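Local structure of putative ATPase Rv3679 (Mycobacterium tuberculosis H37Rv, 6BS3) at residues V122-A125 with T126-P130; A292-I295 with T296-E300. The protein hydrolyses ATP as one subunit of the heterodimeric BagAB complex, an ArsA-family ATPase needed for resistance to nitric oxide and to elevated glycerol. One frame throughout, in Å; residues are numbered along the deposited sequence.

Interaction 1: V122-A125 with T126-P130; sequences VEFA and TTIAP
F124 and I128, one helical turn apart, show how an i/i+4 pair can set a methyl group against an aromatic ring. The CG2 methyl of I128 stands over one face of the F124 ring, 4.0 Å from the centroid and 15° off the ring normal, a CH-pi contact displaced slightly toward the rim. F124 supplies the ring by swinging CG opposite its backbone N (chi1 -176°), which lets CZ come within 3.9 Å of I128 CG2. In the backbone of the same turn, I128 N donates to F124 O at 2.8 Å.

The two threonines turn their hydroxyls back to the preceding turn. T127 OG1 gives its proton to E123 O at 2.7 Å, while T127 N reaches the same oxygen from the other face of the carbonyl, so that two donors grip one acceptor. T126 OG1 lies 2.7 Å from V122 O and 3.1 Å from E123 O, and its proton may serve either. The bond from A129 N to A125 O is weak. A129 is also the N-cap of helix 130-146.

V122 and T126 pack on helix 95-107, whereas F124 meets an aromatic side chain of the partner protein edge-to-face.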
ATOM      1  N   VAL A 122      -5.799 -20.809 -17.767  1.00 61.53           N
ATOM      2  CA  VAL A 122      -4.753 -19.809 -18.042  1.00 62.02           C
ATOM      3  C   VAL A 122      -4.535 -19.002 -16.759  1.00 67.38           C
ATOM      4  O   VAL A 122      -3.385 -18.766 -16.381  1.00 67.87           O
ATOM      5  CB  VAL A 122      -5.071 -18.926 -19.282  1.00 66.08           C
ATOM      6  CG1 VAL A 122      -3.921 -17.978 -19.602  1.00 65.26           C
ATOM      7  CG2 VAL A 122      -5.410 -19.783 -20.499  1.00 65.91           C
ATOM      8  N   GLU A 123      -5.647 -18.641 -16.065  1.00 65.00           N
ATOM      9  CA  GLU A 123      -5.672 -17.964 -14.758  1.00 65.25           C
ATOM     10  C   GLU A 123      -4.906 -18.819 -13.764  1.00 65.93           C
ATOM     11  O   GLU A 123      -4.062 -18.295 -13.043  1.00 67.02           O
ATOM     12  CB  GLU A 123      -7.116 -17.823 -14.242  1.00 67.37           C
ATOM     13  CG  GLU A 123      -7.924 -16.723 -14.904  1.00 84.75           C
ATOM     14  CD  GLU A 123      -9.425 -16.939 -14.881  1.00108.53           C
ATOM     15  OE1 GLU A 123     -10.010 -16.968 -13.772  1.00 89.70           O
ATOM     16  OE2 GLU A 123     -10.021 -17.072 -15.976  1.00106.08           O
ATOM     17  N   PHE A 124      -5.169 -20.144 -13.767  1.00 58.20           N
ATOM     18  CA  PHE A 124      -4.535 -21.129 -12.910  1.00 56.45           C
ATOM     19  C   PHE A 124      -3.026 -21.168 -13.113  1.00 59.54           C
ATOM     20  O   PHE A 124      -2.294 -20.903 -12.161  1.00 59.89           O
ATOM     21  CB  PHE A 124      -5.184 -22.508 -13.122  1.00 58.26           C
ATOM     22  CG  PHE A 124      -4.673 -23.602 -12.213  1.00 59.79           C
ATOM     23  CD1 PHE A 124      -5.157 -23.735 -10.912  1.00 62.93           C
ATOM     24  CD2 PHE A 124      -3.713 -24.503 -12.654  1.00 61.11           C
ATOM     25  CE1 PHE A 124      -4.681 -24.744 -10.072  1.00 62.82           C
ATOM     26  CE2 PHE A 124      -3.233 -25.504 -11.809  1.00 63.81           C
ATOM     27  CZ  PHE A 124      -3.731 -25.625 -10.528  1.00 61.75           C
ATOM     28  N   ALA A 125      -2.565 -21.465 -14.352  1.00 55.49           N
ATOM     29  CA  ALA A 125      -1.151 -21.569 -14.766  1.00 54.52           C
ATOM     30  C   ALA A 125      -0.327 -20.329 -14.415  1.00 56.52           C
ATOM     31  O   ALA A 125       0.795 -20.466 -13.913  1.00 54.71           O
ATOM     32  CB  ALA A 125      -1.063 -21.847 -16.262  1.00 55.17           C
ATOM     33  N   THR A 126      -0.884 -19.119 -14.675  1.00 53.58           N
ATOM     34  CA  THR A 126      -0.226 -17.836 -14.358  1.00 53.45           C
ATOM     35  C   THR A 126      -0.151 -17.630 -12.835  1.00 58.56           C
ATOM     36  O   THR A 126       0.869 -17.147 -12.342  1.00 57.56           O
ATOM     37  CB  THR A 126      -0.866 -16.662 -15.126  1.00 60.08           C
ATOM     38  OG1 THR A 126      -2.286 -16.701 -14.971  1.00 62.55           O
ATOM     39  CG2 THR A 126      -0.538 -16.694 -16.619  1.00 58.41           C
ATOM     40  N   THR A 127      -1.199 -18.064 -12.085  1.00 57.18           N
ATOM     41  CA  THR A 127      -1.241 -17.972 -10.609  1.00 57.17           C
ATOM     42  C   THR A 127      -0.269 -18.943  -9.919  1.00 61.66           C
ATOM     43  O   THR A 127       0.434 -18.527  -9.000  1.00 62.89           O
ATOM     44  CB  THR A 127      -2.676 -18.129 -10.087  1.00 58.75           C
ATOM     45  OG1 THR A 127      -3.474 -17.113 -10.674  1.00 54.44           O
ATOM     46  CG2 THR A 127      -2.769 -18.010  -8.577  1.00 60.01           C
ATOM     47  N   ILE A 128      -0.229 -20.216 -10.352  1.00 57.46           N
ATOM     48  CA  ILE A 128       0.603 -21.259  -9.735  1.00 56.95           C
ATOM     49  C   ILE A 128       2.097 -21.176 -10.132  1.00 58.74           C
ATOM     50  O   ILE A 128       2.929 -21.852  -9.511  1.00 57.49           O
ATOM     51  CB  ILE A 128       0.019 -22.693  -9.949  1.00 60.57           C
ATOM     52  CG1 ILE A 128      -0.065 -23.098 -11.441  1.00 60.69           C
ATOM     53  CG2 ILE A 128      -1.338 -22.866  -9.239  1.00 61.26           C
ATOM     54  CD1 ILE A 128       1.066 -23.992 -11.893  1.00 68.87           C
ATOM     55  N   ALA A 129       2.439 -20.349 -11.139  1.00 54.14           N
ATOM     56  CA  ALA A 129       3.820 -20.198 -11.616  1.00 53.48           C
ATOM     57  C   ALA A 129       4.203 -18.705 -11.741  1.00 56.93           C
ATOM     58  O   ALA A 129       4.051 -18.111 -12.817  1.00 55.80           O
ATOM     59  CB  ALA A 129       4.015 -20.945 -12.930  1.00 53.89           C
ATOM     60  N   PRO A 130       4.671 -18.094 -10.612  1.00 54.03           N
ATOM     61  CA  PRO A 130       5.022 -16.658 -10.614  1.00 53.10           C
ATOM     62  C   PRO A 130       6.169 -16.272 -11.536  1.00 54.38           C
ATOM     63  O   PRO A 130       6.191 -15.143 -12.019  1.00 52.58           O
ATOM     64  CB  PRO A 130       5.349 -16.364  -9.144  1.00 55.22           C
ATOM     65  CG  PRO A 130       4.762 -17.514  -8.363  1.00 60.03           C
ATOM     66  CD  PRO A 130       4.892 -18.684  -9.274  1.00 55.88           C
TER

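Interaction 2: A292-I295 with T296-E300; sequences ATRI and TARAE
A292 opens this helical turn, offering its carbonyl oxygen to both polar groups of T296. T296 N donates to A292 O at 3.0 Å and T296 OG1 at 2.7 Å, from opposite faces of the carbonyl plane. OG1 reaches back because it lies beside the backbone N, opposite the carbonyl carbon (chi1 -57°).

A297 N donates to T293 O at 3.3 Å, a longer bond; the T293 hydroxyl turns back to I289 O.

R298 N donates to R294 O at 3.1 Å, and the two side chains run side by side in the same direction. R298 CD lies 4.0 Å from NE of the extended R294, and a bend at chi3 (62°) redirects the R298 NE and guanidinium beyond CD. The guanidinium planes stand 86° apart, with R294 NH2 and R298 NH1 separated by 4.2 Å; these like charges probably repel, and R298 NH2 has a weak hydrogen bond to R241 O.

I295 O accepts from A299 N at 2.9 Å, continuing the i/i+4 pattern of the alpha-helix, to which the T296 hydroxyl adds a second donor.

Within helix 278-302, A292, I295 and T296 rest on L252 of helix 249-255, while R294, I295 and R298 touch I243 in the loop after strand 234-242.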
ATOM      1  N   ALA A 292       6.048  22.723  12.715  1.00 61.15           N
ATOM      2  CA  ALA A 292       7.508  22.635  12.832  1.00 60.68           C
ATOM      3  C   ALA A 292       7.967  21.255  13.299  1.00 63.50           C
ATOM      4  O   ALA A 292       8.984  20.783  12.800  1.00 63.04           O
ATOM      5  CB  ALA A 292       8.026  23.705  13.770  1.00 61.19           C
ATOM      6  N   THR A 293       7.201  20.592  14.214  1.00 59.02           N
ATOM      7  CA  THR A 293       7.474  19.219  14.688  1.00 58.18           C
ATOM      8  C   THR A 293       7.295  18.223  13.510  1.00 60.54           C
ATOM      9  O   THR A 293       8.059  17.268  13.380  1.00 60.54           O
ATOM     10  CB  THR A 293       6.577  18.861  15.896  1.00 64.77           C
ATOM     11  OG1 THR A 293       6.719  19.847  16.923  1.00 63.75           O
ATOM     12  CG2 THR A 293       6.882  17.480  16.477  1.00 62.47           C
ATOM     13  N   ARG A 294       6.304  18.472  12.646  1.00 55.66           N
ATOM     14  CA  ARG A 294       6.047  17.638  11.482  1.00 55.08           C
ATOM     15  C   ARG A 294       7.158  17.796  10.428  1.00 56.90           C
ATOM     16  O   ARG A 294       7.631  16.787   9.915  1.00 55.36           O
ATOM     17  CB  ARG A 294       4.647  17.915  10.901  1.00 57.27           C
ATOM     18  CG  ARG A 294       4.251  16.938   9.803  1.00 69.11           C
ATOM     19  CD  ARG A 294       3.063  17.411   9.000  1.00 77.85           C
ATOM     20  NE  ARG A 294       2.892  16.587   7.801  1.00 82.76           N
ATOM     21  CZ  ARG A 294       1.858  16.668   6.973  1.00 95.49           C
ATOM     22  NH1 ARG A 294       0.878  17.531   7.206  1.00 81.61           N
ATOM     23  NH2 ARG A 294       1.795  15.883   5.904  1.00 83.88           N
ATOM     24  N   ILE A 295       7.597  19.043  10.144  1.00 54.15           N
ATOM     25  CA  ILE A 295       8.669  19.351   9.175  1.00 54.35           C
ATOM     26  C   ILE A 295      10.010  18.736   9.608  1.00 58.96           C
ATOM     27  O   ILE A 295      10.680  18.099   8.794  1.00 59.58           O
ATOM     28  CB  ILE A 295       8.793  20.891   8.893  1.00 57.57           C
ATOM     29  CG1 ILE A 295       7.446  21.541   8.473  1.00 58.27           C
ATOM     30  CG2 ILE A 295       9.896  21.212   7.874  1.00 57.95           C
ATOM     31  CD1 ILE A 295       6.755  21.011   7.126  1.00 61.83           C
ATOM     32  N   THR A 296      10.388  18.926  10.889  1.00 55.21           N
ATOM     33  CA  THR A 296      11.629  18.439  11.498  1.00 54.16           C
ATOM     34  C   THR A 296      11.745  16.928  11.348  1.00 57.04           C
ATOM     35  O   THR A 296      12.765  16.455  10.845  1.00 57.12           O
ATOM     36  CB  THR A 296      11.726  18.940  12.942  1.00 63.67           C
ATOM     37  OG1 THR A 296      11.641  20.366  12.931  1.00 63.91           O
ATOM     38  CG2 THR A 296      13.002  18.496  13.647  1.00 63.45           C
ATOM     39  N   ALA A 297      10.682  16.181  11.744  1.00 51.63           N
ATOM     40  CA  ALA A 297      10.576  14.727  11.630  1.00 50.64           C
ATOM     41  C   ALA A 297      10.705  14.292  10.151  1.00 56.16           C
ATOM     42  O   ALA A 297      11.422  13.328   9.858  1.00 56.49           O
ATOM     43  CB  ALA A 297       9.245  14.263  12.200  1.00 51.00           C
ATOM     44  N   ARG A 298      10.029  15.012   9.221  1.00 52.27           N
ATOM     45  CA  ARG A 298      10.112  14.723   7.777  1.00 51.57           C
ATOM     46  C   ARG A 298      11.548  14.910   7.258  1.00 56.32           C
ATOM     47  O   ARG A 298      12.021  14.058   6.508  1.00 56.92           O
ATOM     48  CB  ARG A 298       9.118  15.566   6.978  1.00 47.51           C
ATOM     49  CG  ARG A 298       7.680  15.079   7.100  1.00 49.69           C
ATOM     50  CD  ARG A 298       6.684  16.078   6.537  1.00 51.29           C
ATOM     51  NE  ARG A 298       6.874  16.319   5.102  1.00 56.82           N
ATOM     52  CZ  ARG A 298       6.292  15.626   4.130  1.00 62.78           C
ATOM     53  NH1 ARG A 298       5.476  14.623   4.416  1.00 49.99           N
ATOM     54  NH2 ARG A 298       6.533  15.925   2.861  1.00 56.36           N
ATOM     55  N   ALA A 299      12.252  15.978   7.716  1.00 52.81           N
ATOM     56  CA  ALA A 299      13.657  16.293   7.374  1.00 53.33           C
ATOM     57  C   ALA A 299      14.641  15.229   7.913  1.00 60.75           C
ATOM     58  O   ALA A 299      15.638  14.933   7.255  1.00 61.71           O
ATOM     59  CB  ALA A 299      14.039  17.676   7.898  1.00 53.16           C
ATOM     60  N   GLU A 300      14.335  14.648   9.089  1.00 58.08           N
ATOM     61  CA  GLU A 300      15.096  13.586   9.755  1.00 58.37           C
ATOM     62  C   GLU A 300      14.999  12.281   8.955  1.00 60.67           C
ATOM     63  O   GLU A 300      15.976  11.543   8.867  1.00 60.59           O
ATOM     64  CB  GLU A 300      14.545  13.371  11.170  1.00 60.04           C
ATOM     65  CG  GLU A 300      15.562  12.879  12.182  1.00 75.10           C
ATOM     66  CD  GLU A 300      14.980  12.635  13.565  1.00103.01           C
ATOM     67  OE1 GLU A 300      14.358  13.567  14.127  1.00104.33           O
ATOM     68  OE2 GLU A 300      15.149  11.508  14.087  1.00 91.99           O
TER

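Both interactions exemplify threonine hydroxyls returning to the preceding helical turn, but they serve different parts of the subunit. Interaction 1 is largely buried, its helix packed between helix 95-107 and the partner protein, and lies away from the annotated nucleotide site. Interaction 2 is a surface contact on the opposite side of the chain's centre; the R298 side chain is about 10 Å from the bound ADP and about 8 Å from the side chain of N240, an ATP-binding residue. With centres about 45 Å apart and nearest atoms about 34 Å apart, the two do not touch, and at its distance R298 approaches the nucleotide without contacting it.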